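Local atomic coordinates of fructosyl amine: oxygen oxidoreductase (Aspergillus fumigatus, PDB entry 3DJE), a protein that uses FAD to oxidise fructosyl amines (Amadori products) with molecular oxygen, and so acts as a deglycating enzyme. Residues Arg232-Thr237 with Cys337-Asn342; Ser7-Val12 with Arg28-Val33. All coordinates share one frame; numbering follows the deposited sequence. Where two conformers were deposited one is given.

Contact 1 of 2, residues Arg232-Thr237 with Cys337-Asn342. With FSA (1-S-(carboxymethyl)-1-thio-beta-D-fructopyranose), chain D; FAD (flavin-adenine dinucleotide), chain C.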
loop_
_atom_site.group_PDB
_atom_site.type_symbol
_atom_site.label_atom_id
_atom_site.label_comp_id
_atom_site.label_asym_id
_atom_site.label_seq_id
_atom_site.Cartn_x
_atom_site.Cartn_y
_atom_site.Cartn_z
ATOM N N ARG A 232 11.090 -5.840 5.373
ATOM C CA ARG A 232 10.995 -7.032 4.533
ATOM C C ARG A 232 10.188 -6.686 3.283
ATOM O O ARG A 232 8.946 -6.660 3.335
ATOM C CB ARG A 232 10.313 -8.199 5.270
ATOM C CG ARG A 232 10.284 -9.488 4.431
ATOM C CD ARG A 232 9.401 -10.574 5.074
ATOM N NE ARG A 232 7.983 -10.205 5.052
ATOM C CZ ARG A 232 7.021 -10.878 5.682
ATOM N NH1 ARG A 232 7.329 -11.952 6.413
ATOM N NH2 ARG A 232 5.750 -10.467 5.611
ATOM N N PRO A 233 10.872 -6.418 2.155
ATOM C CA PRO A 233 10.140 -6.249 0.898
ATOM C C PRO A 233 9.308 -7.489 0.591
ATOM O O PRO A 233 9.835 -8.611 0.598
ATOM C CB PRO A 233 11.251 -6.039 -0.134
ATOM C CG PRO A 233 12.363 -5.452 0.646
ATOM C CD PRO A 233 12.317 -6.207 1.965
ATOM N N THR A 234 8.011 -7.282 0.343
ATOM C CA THR A 234 7.057 -8.382 0.161
ATOM C C THR A 234 6.027 -7.969 -0.887
ATOM O O THR A 234 5.691 -6.779 -1.011
ATOM C CB THR A 234 6.372 -8.745 1.497
ATOM O OG1 THR A 234 7.362 -8.815 2.529
ATOM C CG2 THR A 234 5.676 -10.104 1.394
ATOM N N ALA A 235 5.543 -8.946 -1.644
ATOM C CA ALA A 235 4.677 -8.653 -2.770
ATOM C C ALA A 235 3.343 -9.380 -2.710
ATOM O O ALA A 235 3.260 -10.523 -2.229
ATOM C CB ALA A 235 5.387 -8.979 -4.063
ATOM N N TRP A 236 2.325 -8.716 -3.256
ATOM C CA TRP A 236 0.989 -9.272 -3.414
ATOM C C TRP A 236 0.604 -9.239 -4.891
ATOM O O TRP A 236 1.337 -8.691 -5.732
ATOM C CB TRP A 236 -0.030 -8.578 -2.478
ATOM C CG TRP A 236 0.219 -9.043 -1.070
ATOM C CD1 TRP A 236 -0.364 -10.118 -0.449
ATOM C CD2 TRP A 236 1.185 -8.517 -0.144
ATOM N NE1 TRP A 236 0.170 -10.288 0.809
ATOM C CE2 TRP A 236 1.116 -9.316 1.026
ATOM C CE3 TRP A 236 2.082 -7.430 -0.174
ATOM C CZ2 TRP A 236 1.922 -9.076 2.147
ATOM C CZ3 TRP A 236 2.883 -7.186 0.953
ATOM C CH2 TRP A 236 2.788 -8.013 2.102
ATOM N N THR A 237 -0.539 -9.852 -5.185
ATOM C CA THR A 237 -0.950 -10.175 -6.524
ATOM C C THR A 237 -2.329 -9.577 -6.797
ATOM O O THR A 237 -3.195 -9.546 -5.921
ATOM C CB THR A 237 -0.974 -11.725 -6.713
ATOM O OG1 THR A 237 -1.449 -12.346 -5.506
ATOM C CG2 THR A 237 0.429 -12.223 -6.975
ATOM N N CYS A 337 5.400 -3.960 -1.309
ATOM C CA CYS A 337 5.550 -3.020 -0.193
ATOM C C CYS A 337 6.651 -3.573 0.704
ATOM O O CYS A 337 7.439 -4.439 0.278
ATOM C CB CYS A 337 4.218 -2.812 0.540
ATOM S SG CYS A 337 4.153 -1.353 1.655
ATOM N N ALA A 338 6.728 -3.081 1.933
ATOM C CA ALA A 338 7.740 -3.584 2.866
ATOM C C ALA A 338 7.246 -3.568 4.286
ATOM O O ALA A 338 6.799 -2.528 4.783
ATOM C CB ALA A 338 9.045 -2.811 2.735
ATOM N N ASP A 339 7.334 -4.726 4.937
ATOM C CA ASP A 339 6.782 -4.921 6.277
ATOM C C ASP A 339 7.857 -4.730 7.333
ATOM O O ASP A 339 8.967 -5.295 7.230
ATOM C CB ASP A 339 6.259 -6.348 6.453
ATOM C CG ASP A 339 4.974 -6.621 5.702
ATOM O OD1 ASP A 339 4.063 -5.767 5.713
ATOM O OD2 ASP A 339 4.880 -7.732 5.159
ATOM N N THR A 340 7.532 -3.946 8.352
ATOM C CA THR A 340 8.330 -3.918 9.575
ATOM C C THR A 340 7.969 -5.161 10.409
ATOM O O THR A 340 7.010 -5.871 10.089
ATOM C CB THR A 340 8.090 -2.641 10.386
ATOM O OG1 THR A 340 6.693 -2.552 10.682
ATOM C CG2 THR A 340 8.549 -1.371 9.601
ATOM N N ALA A 341 8.729 -5.423 11.477
ATOM C CA ALA A 341 8.550 -6.651 12.265
ATOM C C ALA A 341 7.193 -6.760 12.959
ATOM O O ALA A 341 6.761 -7.860 13.310
ATOM C CB ALA A 341 9.692 -6.809 13.294
ATOM N N ASN A 342 6.535 -5.618 13.152
ATOM C CA ASN A 342 5.208 -5.564 13.785
ATOM C C ASN A 342 4.180 -4.787 12.949
ATOM O O ASN A 342 3.104 -4.433 13.436
ATOM C CB ASN A 342 5.324 -4.956 15.187
ATOM C CG ASN A 342 5.769 -3.509 15.160
ATOM O OD1 ASN A 342 6.132 -2.969 14.104
ATOM N ND2 ASN A 342 5.759 -2.870 16.326
HETATM O OAB FSA D . -5.394 -1.706 4.497
HETATM C CAL FSA D . -6.415 -2.255 4.032
HETATM O OAA FSA D . -7.567 -2.002 4.468
HETATM C CAH FSA D . -6.308 -3.283 2.923
HETATM S SAK FSA D . -4.634 -3.676 2.525
HETATM C C1 FSA D . -5.031 -4.910 1.317
HETATM C C2 FSA D . -3.851 -5.868 1.102
HETATM O O2 FSA D . -3.998 -6.539 -0.161
HETATM C C3 FSA D . -3.774 -6.913 2.220
HETATM O O3 FSA D . -4.924 -7.770 2.174
HETATM C C4 FSA D . -2.473 -7.720 2.165
HETATM O O4 FSA D . -2.368 -8.543 3.339
HETATM C C5 FSA D . -1.241 -6.811 2.099
HETATM O O5 FSA D . -1.036 -6.132 3.341
HETATM C C6 FSA D . -1.408 -5.814 0.963
HETATM O O6 FSA D . -2.636 -5.085 1.138
HETATM P PA FAD C . 5.324 3.117 -3.323
HETATM O O1A FAD C . 4.068 3.845 -3.529
HETATM O O2A FAD C . 5.466 1.752 -3.915
HETATM O O5B FAD C . 6.445 4.101 -3.851
HETATM C C5B FAD C . 7.823 3.732 -3.945
HETATM C C4B FAD C . 8.448 4.628 -5.021
HETATM O O4B FAD C . 9.859 4.370 -4.899
HETATM C C3B FAD C . 8.006 4.105 -6.408
HETATM O O3B FAD C . 7.314 5.123 -7.149
HETATM C C2B FAD C . 9.354 3.740 -7.052
HETATM O O2B FAD C . 9.401 4.077 -8.474
HETATM C C1B FAD C . 10.359 4.552 -6.188
HETATM N N9A FAD C . 11.731 4.022 -6.457
HETATM C C8A FAD C . 12.122 2.740 -6.614
HETATM N N7A FAD C . 13.441 2.717 -6.901
HETATM C C5A FAD C . 13.874 3.986 -6.925
HETATM C C6A FAD C . 15.114 4.583 -7.179
HETATM N N6A FAD C . 16.187 3.817 -7.486
HETATM N N1A FAD C . 15.211 5.926 -7.122
HETATM C C2A FAD C . 14.152 6.691 -6.830
HETATM N N3A FAD C . 12.952 6.153 -6.587
HETATM C C4A FAD C . 12.797 4.809 -6.631
HETATM N N1 FAD C . -3.039 0.030 1.265
HETATM C C2 FAD C . -4.252 0.547 1.713
HETATM O O2 FAD C . -4.298 1.494 2.501
HETATM N N3 FAD C . -5.439 -0.030 1.260
HETATM C C4 FAD C . -5.442 -1.112 0.386
HETATM O O4 FAD C . -6.514 -1.596 0.003
HETATM C C4X FAD C . -4.212 -1.635 -0.042
HETATM N N5 FAD C . -4.178 -2.728 -0.904
HETATM C C5X FAD C . -2.963 -3.123 -1.459
HETATM C C6 FAD C . -2.974 -4.075 -2.475
HETATM C C7 FAD C . -1.786 -4.459 -3.083
HETATM C C7M FAD C . -1.857 -5.530 -4.181
HETATM C C8 FAD C . -0.580 -3.875 -2.699
HETATM C C8M FAD C . 0.729 -4.249 -3.434
HETATM C C9 FAD C . -0.578 -2.904 -1.688
HETATM C C9A FAD C . -1.773 -2.513 -1.070
HETATM N N10 FAD C . -1.801 -1.551 -0.041
HETATM C C10 FAD C . -3.026 -1.055 0.403
HETATM C "C1'" FAD C . -0.552 -1.053 0.552
HETATM C "C2'" FAD C . -0.147 0.262 -0.115
HETATM O "O2'" FAD C . -0.349 0.170 -1.543
HETATM C "C3'" FAD C . 1.318 0.553 0.199
HETATM O "O3'" FAD C . 1.544 0.364 1.612
HETATM C "C4'" FAD C . 1.708 1.995 -0.144
HETATM O "O4'" FAD C . 1.228 2.382 -1.431
HETATM C "C5'" FAD C . 3.237 2.110 -0.124
HETATM O "O5'" FAD C . 3.622 3.469 -0.388
HETATM P P FAD C . 5.173 3.857 -0.503
HETATM O O1P FAD C . 5.887 3.369 0.715
HETATM O O2P FAD C . 5.201 5.288 -0.867
HETATM O O3P FAD C . 5.714 3.016 -1.762
#
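Arg232 and Asp339 face each other as a hydrogen-bonded antiparallel pair, and their side chains run side by side in the same direction off the sheet. Reciprocal backbone bonds join the pair: Arg232 N gives to Asp339 O at 2.9 Å and Asp339 N returns to Arg232 O at 3.0 Å, while two steps along Thr234 and Cys337 exchange N-H and C=O in the same way. Arg232 O holds two donors on opposite faces of its carbonyl plane, Asp339 N and the hydroxyl Thr234 OG1. Thr234 OG1 in turn accepts from Arg232 NE at 2.9 Å, a bend at chi3 (68°) bringing NE to this neighbour on the same strand. The guanidinium reaches Asp339 OD2 through NH2 at 2.9 Å, on the anti side of a carboxylate turned 67° from it, while NH1 bonds to the carbonyl oxygens of Trp405 and Asp407. Asp339 OD2 also sits at the in-plane edge of the Trp236 indole, and Arg411 forms a second salt bridge to it. On the opposite face of the sheet the side-chain contact is sparser: Pro233, partly exposed, has its CA 4.0 Å from Ala338 CB. FSA C5 stands over one face of the indole, 3.6 Å from Trp236 CE2, and Cys337 SG approaches FAD O3'. Two cationic partners on one buried carboxylate oxygen would favour ionised Asp339, in a charge network bordering the substrate pocket.

Contact 2 of 2, residues Ser7-Val12 with Arg28-Val33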
loop_
_atom_site.group_PDB
_atom_site.type_symbol
_atom_site.label_atom_id
_atom_site.label_comp_id
_atom_site.label_asym_id
_atom_site.label_seq_id
_atom_site.Cartn_x
_atom_site.Cartn_y
_atom_site.Cartn_z
ATOM N N SER A 7 15.542 26.030 1.527
ATOM C CA SER A 7 16.572 24.982 1.591
ATOM C C SER A 7 16.296 23.888 0.573
ATOM O O SER A 7 15.153 23.493 0.379
ATOM C CB SER A 7 16.626 24.330 2.970
ATOM O OG SER A 7 17.134 25.207 3.952
ATOM N N SER A 8 17.353 23.377 -0.052
ATOM C CA SER A 8 17.213 22.256 -0.986
ATOM C C SER A 8 16.797 20.980 -0.248
ATOM O O SER A 8 17.533 20.480 0.611
ATOM C CB SER A 8 18.512 22.024 -1.763
ATOM O OG SER A 8 18.401 20.865 -2.577
ATOM N N LEU A 9 15.609 20.478 -0.585
ATOM C CA LEU A 9 15.084 19.234 -0.011
ATOM C C LEU A 9 14.926 18.223 -1.131
ATOM O O LEU A 9 14.459 18.565 -2.220
ATOM C CB LEU A 9 13.732 19.461 0.680
ATOM C CG LEU A 9 13.678 20.582 1.718
ATOM C CD1 LEU A 9 12.256 20.660 2.277
ATOM C CD2 LEU A 9 14.652 20.282 2.840
ATOM N N LEU A 10 15.321 16.986 -0.861
ATOM C CA LEU A 10 15.308 15.939 -1.876
ATOM C C LEU A 10 14.464 14.786 -1.396
ATOM O O LEU A 10 14.636 14.335 -0.261
ATOM C CB LEU A 10 16.729 15.448 -2.118
ATOM C CG LEU A 10 16.923 14.456 -3.263
ATOM C CD1 LEU A 10 16.553 15.084 -4.607
ATOM C CD2 LEU A 10 18.373 13.998 -3.284
ATOM N N ILE A 11 13.534 14.327 -2.238
ATOM C CA ILE A 11 12.734 13.149 -1.899
ATOM C C ILE A 11 13.085 12.030 -2.858
ATOM O O ILE A 11 12.998 12.216 -4.084
ATOM C CB ILE A 11 11.222 13.424 -1.982
ATOM C CG1 ILE A 11 10.841 14.541 -1.010
ATOM C CG2 ILE A 11 10.411 12.141 -1.712
ATOM C CD1 ILE A 11 9.447 15.061 -1.231
ATOM N N VAL A 12 13.507 10.891 -2.310
ATOM C CA VAL A 12 13.795 9.700 -3.126
ATOM C C VAL A 12 12.546 8.828 -3.182
ATOM O O VAL A 12 12.169 8.194 -2.183
ATOM C CB VAL A 12 15.011 8.897 -2.586
ATOM C CG1 VAL A 12 15.260 7.592 -3.432
ATOM C CG2 VAL A 12 16.263 9.759 -2.569
ATOM N N ARG A 28 3.296 23.605 3.296
ATOM C CA ARG A 28 3.887 24.205 4.479
ATOM C C ARG A 28 4.914 25.288 4.138
ATOM O O ARG A 28 5.573 25.827 5.028
ATOM C CB ARG A 28 4.411 23.120 5.427
ATOM C CG ARG A 28 3.233 22.355 6.045
ATOM C CD ARG A 28 3.603 21.010 6.644
ATOM N NE ARG A 28 4.442 21.121 7.830
ATOM C CZ ARG A 28 4.508 20.197 8.786
ATOM N NH1 ARG A 28 3.763 19.103 8.718
ATOM N NH2 ARG A 28 5.310 20.374 9.816
ATOM N N GLY A 29 5.001 25.616 2.851
ATOM C CA GLY A 29 5.741 26.796 2.404
ATOM C C GLY A 29 7.100 26.548 1.796
ATOM O O GLY A 29 7.754 27.501 1.355
ATOM N N TYR A 30 7.544 25.292 1.768
ATOM C CA TYR A 30 8.868 24.997 1.195
ATOM C C TYR A 30 8.866 25.183 -0.312
ATOM O O TYR A 30 7.921 24.763 -0.985
ATOM C CB TYR A 30 9.332 23.604 1.592
ATOM C CG TYR A 30 9.614 23.471 3.071
ATOM C CD1 TYR A 30 10.886 23.768 3.583
ATOM C CD2 TYR A 30 8.623 23.073 3.965
ATOM C CE1 TYR A 30 11.163 23.641 4.935
ATOM C CE2 TYR A 30 8.894 22.935 5.333
ATOM C CZ TYR A 30 10.170 23.231 5.814
ATOM O OH TYR A 30 10.443 23.124 7.169
ATOM N N THR A 31 9.928 25.794 -0.844
ATOM C CA THR A 31 9.919 26.220 -2.245
ATOM C C THR A 31 11.054 25.646 -3.092
ATOM O O THR A 31 11.187 26.019 -4.263
ATOM C CB THR A 31 10.024 27.743 -2.354
ATOM O OG1 THR A 31 11.244 28.158 -1.739
ATOM C CG2 THR A 31 8.870 28.421 -1.654
ATOM N N ASN A 32 11.853 24.749 -2.515
ATOM C CA ASN A 32 12.990 24.176 -3.224
ATOM C C ASN A 32 13.070 22.656 -3.047
ATOM O O ASN A 32 14.087 22.116 -2.596
ATOM C CB ASN A 32 14.285 24.880 -2.785
ATOM C CG ASN A 32 15.487 24.519 -3.657
ATOM O OD1 ASN A 32 15.343 23.934 -4.737
ATOM N ND2 ASN A 32 16.685 24.863 -3.182
ATOM N N VAL A 33 11.992 21.980 -3.443
ATOM C CA VAL A 33 11.859 20.526 -3.236
ATOM C C VAL A 33 12.008 19.828 -4.577
ATOM O O VAL A 33 11.396 20.243 -5.568
ATOM C CB VAL A 33 10.460 20.190 -2.656
ATOM C CG1 VAL A 33 10.306 18.678 -2.429
ATOM C CG2 VAL A 33 10.203 20.978 -1.361
HETATM O O HOH W 1 12.467 23.997 0.208
HETATM O O HOH W 2 15.751 20.392 -4.288
#
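Leu9 and Tyr30 meet at a slant, the CD1 methyl of the leucine 3.6 Å from Tyr30 CD1 and also close to Tyr30 CG and CE1. With CG set anti to the carbonyl carbon (chi1 -53°) and an extended chi2, it is the CD1 branch of Leu9 that touches the tyrosine; the same methyl lies 4.2 Å from Val33 CG2. The two methyls of Val33 are thus shared out, since CG1 is turned to the tip of Ile11, whose CD1 lies 3.9 Å away. Leu25 of helix 16-27 packs on Leu9, Ile11 and Tyr30, and Ala22 on Ile11, while the Tyr30 hydroxyl is held by Glu382. Asn32 is oriented differently: its amide lies alongside the backbone of Ser8, ND2 being 3.4 Å from Ser8 CA, and the amide nitrogen bonds to Ser6 O. One nearly straight hydrogen bond, Leu9 N to Asn32 O (3.0 Å, 174°), ties the backbones. Water 1 bridges Ser7 O and Asn32 N just before the parallel pairing of Leu9 with Val33, and water 2 donates to Asn32 O. Gly29, at positive phi, ends the helix in a Schellman motif, after which the chain runs on to Val33. The arrangement is the opening beta-alpha-beta crossover of a Rossmann-type FAD-binding fold, in which strand 9-12 leads into what is probably the glycine-rich turn of the motif; Val12 at its end belongs to the FAD pocket.

Contact 2 is complete within the first 33 residues, long before contact 1, and their centres lie 28 Å apart, with about 12 Å between nearest atoms. They belong to different sheets. Contact 2 lies in the mixed six-stranded sheet, of which 9-12 is the first strand in sequence and 33-37 its parallel neighbour, joined to it through helix 16-27; contact 1 pairs strands 232-242 and 331-339 in the larger, branched sheet. FAD spans the gap: Val12, at the end of strand 9-12, touches the cofactor, and Cys337 meets its ribityl chain, while Trp236 packs on the bound sugar. One sheet therefore serves the nucleotide-binding part of the fold and the other helps line the substrate pocket.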